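Local atomic coordinates of type III effector HopA1 (Pseudomonas syringae pv. tomato str. DC3000, PDB entry 4RSX), a protein that is a type III effector, probably delivered by the bacterium into plant cells through its secretion system, with a molecular activity that remains unestablished. Residues Arg67-Asp72 / Arg94-Ile99. Numbering follows the deposited sequence.
Sequences RTQDHD and RFFYRI
The side chain of Q69 runs across that of R98, nearly at right angles, the amide of Q69 meeting the edge of the R98 guanidinium with the two planes 49° apart. NE of R98 donates to OE1 of Q69 over 2.8 Å, and OE1 lies close to the guanidinium plane; NH2 adds a weak second bond to the same oxygen. In R98, CG sits between the backbone N and the carbonyl carbon (chi1 48°), and the otherwise extended chain turns at chi3 to bring NE to OE1, whereas Q69 stays extended beyond CG. The other end of the amide, NE2, lies 3.7 Å from CB of F96, whose ring carries a cation-pi contact with K144 of the neighbouring strand 140-146.

Along the backbone, R67 and R98 form an antiparallel hydrogen-bonded pair, R67 N to R98 O at 3.0 Å and R98 N to R67 O at 2.8 Å. T68 and Y97 follow as a non-hydrogen-bonded pair, their side chains on the opposite face of the sheet from those of R67 and R98. This joins the edge strand 64-68 to strand 96-101 in the antiparallel sheet of this C-terminal part of HopA1. Past the strand end, Q69 N still donates to F96 O.

Water 1 bridges F96 O and T68 OG1 while sitting 3.0 Å above the centre of one face of the Y97 ring. OG1 of T68 also accepts from D70 N, an ST turn that leads into helix 71-75. At its start D70 is the N-cap, with OD2 bonded to S73 OG. The other carboxylate oxygen, OD1, approaches the edge of the F95 ring, 3.4 Å from CE2, the carboxylate and ring planes only 22° apart; Y85 of helix 82-88 touches both side chains.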
ATOM      1  N   ARG A  67     -11.439  12.241   0.983  1.00 18.49           N
ATOM      2  CA  ARG A  67     -11.411  12.903  -0.306  1.00 18.82           C
ATOM      3  C   ARG A  67     -11.131  11.888  -1.395  1.00 21.07           C
ATOM      4  O   ARG A  67     -10.343  10.962  -1.190  1.00 17.15           O
ATOM      5  CB  ARG A  67     -10.321  13.975  -0.315  1.00 23.54           C
ATOM      6  CG  ARG A  67     -10.576  15.088   0.674  1.00 29.38           C
ATOM      7  CD  ARG A  67      -9.443  16.089   0.705  1.00 29.18           C
ATOM      8  NE  ARG A  67      -9.841  17.301   1.415  1.00 37.96           N
ATOM      9  CZ  ARG A  67      -8.988  18.207   1.882  1.00 43.11           C
ATOM     10  NH1 ARG A  67      -7.682  18.030   1.727  1.00 44.96           N
ATOM     11  NH2 ARG A  67      -9.440  19.287   2.508  1.00 42.27           N
ATOM     12  N   THR A  68     -11.770  12.055  -2.549  1.00 21.16           N
ATOM     13  CA  THR A  68     -11.415  11.248  -3.711  1.00 21.68           C
ATOM     14  C   THR A  68      -9.992  11.578  -4.123  1.00 20.02           C
ATOM     15  O   THR A  68      -9.523  12.698  -3.893  1.00 18.74           O
ATOM     16  CB  THR A  68     -12.368  11.482  -4.913  1.00 26.66           C
ATOM     17  OG1 THR A  68     -11.942  10.683  -6.029  1.00 25.06           O
ATOM     18  CG2 THR A  68     -12.406  12.967  -5.320  1.00 20.90           C
ATOM     19  N   GLN A  69      -9.304  10.600  -4.710  1.00 23.43           N
ATOM     20  CA  GLN A  69      -7.972  10.833  -5.259  1.00 29.16           C
ATOM     21  C   GLN A  69      -7.998  10.949  -6.781  1.00 32.14           C
ATOM     22  O   GLN A  69      -6.949  10.998  -7.421  1.00 36.21           O
ATOM     23  CB  GLN A  69      -6.993   9.728  -4.843  1.00 26.47           C
ATOM     24  CG  GLN A  69      -6.512   9.825  -3.398  1.00 29.68           C
ATOM     25  CD  GLN A  69      -5.227   9.030  -3.146  1.00 35.20           C
ATOM     26  OE1 GLN A  69      -4.629   9.115  -2.069  1.00 38.50           O
ATOM     27  NE2 GLN A  69      -4.799   8.259  -4.141  1.00 35.08           N
ATOM     28  N   ASP A  70      -9.200  10.964  -7.349  1.00 30.90           N
ATOM     29  CA  ASP A  70      -9.407  11.217  -8.776  1.00 34.99           C
ATOM     30  C   ASP A  70      -8.581  12.432  -9.245  1.00 35.83           C
ATOM     31  O   ASP A  70      -8.718  13.524  -8.682  1.00 32.46           O
ATOM     32  CB  ASP A  70     -10.907  11.454  -9.020  1.00 29.88           C
ATOM     33  CG  ASP A  70     -11.212  11.911 -10.429  1.00 37.36           C
ATOM     34  OD1 ASP A  70     -10.772  11.245 -11.389  1.00 38.00           O
ATOM     35  OD2 ASP A  70     -11.888  12.954 -10.575  1.00 43.73           O
ATOM     36  N   HIS A  71      -7.724  12.246 -10.253  1.00 34.99           N
ATOM     37  CA  HIS A  71      -6.798  13.309 -10.685  1.00 34.99           C
ATOM     38  C   HIS A  71      -7.505  14.585 -11.143  1.00 37.88           C
ATOM     39  O   HIS A  71      -7.102  15.694 -10.770  1.00 40.16           O
ATOM     40  CB  HIS A  71      -5.849  12.812 -11.786  1.00 38.70           C
ATOM     41  CG  HIS A  71      -4.997  13.892 -12.399  1.00 46.99           C
ATOM     42  ND1 HIS A  71      -4.018  14.567 -11.696  1.00 45.69           N
ATOM     43  CD2 HIS A  71      -4.975  14.405 -13.657  1.00 45.26           C
ATOM     44  CE1 HIS A  71      -3.434  15.450 -12.490  1.00 39.60           C
ATOM     45  NE2 HIS A  71      -3.998  15.374 -13.684  1.00 42.18           N
ATOM     46  N   ASP A  72      -8.548  14.422 -11.957  1.00 39.62           N
ATOM     47  CA  ASP A  72      -9.328  15.552 -12.461  1.00 35.72           C
ATOM     48  C   ASP A  72      -9.943  16.364 -11.316  1.00 36.85           C
ATOM     49  O   ASP A  72      -9.863  17.602 -11.312  1.00 39.09           O
ATOM     50  CB  ASP A  72     -10.427  15.051 -13.409  1.00 39.83           C
ATOM     51  CG  ASP A  72     -11.059  16.172 -14.239  1.00 46.78           C
ATOM     52  OD1 ASP A  72     -11.015  17.362 -13.835  1.00 42.43           O
ATOM     53  OD2 ASP A  72     -11.618  15.848 -15.310  1.00 58.56           O
ATOM     54  N   ARG A  94     -14.690   2.651  -8.030  1.00 29.30           N
ATOM     55  CA  ARG A  94     -13.450   2.074  -8.565  1.00 29.40           C
ATOM     56  C   ARG A  94     -12.175   2.789  -8.119  1.00 29.47           C
ATOM     57  O   ARG A  94     -11.136   2.157  -7.927  1.00 26.10           O
ATOM     58  CB  ARG A  94     -13.482   2.057 -10.100  1.00 34.04           C
ATOM     59  CG  ARG A  94     -14.788   1.565 -10.721  1.00 45.32           C
ATOM     60  CD  ARG A  94     -14.683   0.113 -11.174  1.00 48.26           C
ATOM     61  NE  ARG A  94     -13.518  -0.115 -12.032  1.00 56.61           N
ATOM     62  CZ  ARG A  94     -13.152  -1.309 -12.498  1.00 63.75           C
ATOM     63  NH1 ARG A  94     -13.860  -2.392 -12.193  1.00 50.81           N
ATOM     64  NH2 ARG A  94     -12.074  -1.423 -13.269  1.00 67.85           N
ATOM     65  N   PHE A  95     -12.246   4.107  -7.983  1.00 19.44           N
ATOM     66  CA  PHE A  95     -11.047   4.891  -7.731  1.00 19.73           C
ATOM     67  C   PHE A  95     -10.633   4.859  -6.262  1.00 22.27           C
ATOM     68  O   PHE A  95     -11.358   4.324  -5.420  1.00 17.97           O
ATOM     69  CB  PHE A  95     -11.228   6.332  -8.226  1.00 27.50           C
ATOM     70  CG  PHE A  95     -11.104   6.482  -9.732  1.00 29.02           C
ATOM     71  CD1 PHE A  95     -10.785   5.386 -10.534  1.00 30.93           C
ATOM     72  CD2 PHE A  95     -11.295   7.718 -10.338  1.00 29.83           C
ATOM     73  CE1 PHE A  95     -10.667   5.513 -11.923  1.00 31.32           C
ATOM     74  CE2 PHE A  95     -11.175   7.861 -11.727  1.00 35.83           C
ATOM     75  CZ  PHE A  95     -10.862   6.751 -12.518  1.00 34.48           C
ATOM     76  N   PHE A  96      -9.464   5.426  -5.962  1.00 23.24           N
ATOM     77  CA  PHE A  96      -8.979   5.503  -4.582  1.00 21.51           C
ATOM     78  C   PHE A  96      -9.583   6.661  -3.795  1.00 20.69           C
ATOM     79  O   PHE A  96      -9.850   7.725  -4.352  1.00 22.59           O
ATOM     80  CB  PHE A  96      -7.464   5.679  -4.564  1.00 18.26           C
ATOM     81  CG  PHE A  96      -6.706   4.403  -4.704  1.00 19.21           C
ATOM     82  CD1 PHE A  96      -6.528   3.564  -3.609  1.00 16.55           C
ATOM     83  CD2 PHE A  96      -6.160   4.043  -5.925  1.00 20.72           C
ATOM     84  CE1 PHE A  96      -5.821   2.386  -3.736  1.00 20.55           C
ATOM     85  CE2 PHE A  96      -5.455   2.860  -6.065  1.00 23.48           C
ATOM     86  CZ  PHE A  96      -5.283   2.031  -4.968  1.00 22.81           C
ATOM     87  N   TYR A  97      -9.762   6.458  -2.494  1.00 13.24           N
ATOM     88  CA  TYR A  97     -10.108   7.542  -1.585  1.00 13.30           C
ATOM     89  C   TYR A  97      -9.009   7.682  -0.536  1.00 13.04           C
ATOM     90  O   TYR A  97      -8.434   6.687  -0.087  1.00 12.31           O
ATOM     91  CB  TYR A  97     -11.437   7.249  -0.896  1.00 13.95           C
ATOM     92  CG  TYR A  97     -12.615   7.181  -1.838  1.00 14.12           C
ATOM     93  CD1 TYR A  97     -13.456   8.267  -1.994  1.00 17.00           C
ATOM     94  CD2 TYR A  97     -12.893   6.028  -2.566  1.00 14.90           C
ATOM     95  CE1 TYR A  97     -14.549   8.222  -2.847  1.00 18.54           C
ATOM     96  CE2 TYR A  97     -13.977   5.970  -3.435  1.00 15.13           C
ATOM     97  CZ  TYR A  97     -14.801   7.078  -3.568  1.00 20.26           C
ATOM     98  OH  TYR A  97     -15.885   7.057  -4.414  1.00 17.08           O
ATOM     99  N   ARG A  98      -8.695   8.906  -0.142  1.00 16.82           N
ATOM    100  CA  ARG A  98      -7.781   9.054   0.977  1.00 18.59           C
ATOM    101  C   ARG A  98      -8.543   9.470   2.205  1.00 18.41           C
ATOM    102  O   ARG A  98      -9.572  10.149   2.120  1.00 18.69           O
ATOM    103  CB  ARG A  98      -6.617  10.012   0.691  1.00 20.65           C
ATOM    104  CG  ARG A  98      -7.006  11.330   0.078  1.00 32.78           C
ATOM    105  CD  ARG A  98      -5.782  12.236  -0.054  1.00 40.21           C
ATOM    106  NE  ARG A  98      -4.660  11.570  -0.715  1.00 41.73           N
ATOM    107  CZ  ARG A  98      -3.398  11.983  -0.631  1.00 40.08           C
ATOM    108  NH1 ARG A  98      -3.105  13.055   0.092  1.00 35.67           N
ATOM    109  NH2 ARG A  98      -2.431  11.326  -1.262  1.00 36.31           N
ATOM    110  N   ILE A  99      -8.045   9.005   3.342  1.00 13.87           N
ATOM    111  CA  ILE A  99      -8.577   9.350   4.642  1.00 13.58           C
ATOM    112  C   ILE A  99      -7.531  10.223   5.306  1.00 14.91           C
ATOM    113  O   ILE A  99      -6.412   9.769   5.552  1.00 13.74           O
ATOM    114  CB  ILE A  99      -8.724   8.085   5.475  1.00 14.17           C
ATOM    115  CG1 ILE A  99      -9.552   7.049   4.707  1.00 15.36           C
ATOM    116  CG2 ILE A  99      -9.320   8.405   6.842  1.00 12.23           C
ATOM    117  CD1 ILE A  99      -9.452   5.627   5.289  1.00 13.64           C
TER
HETATM  118  O   HOH W   1     -12.442   7.870  -5.402  1.00 26.04           O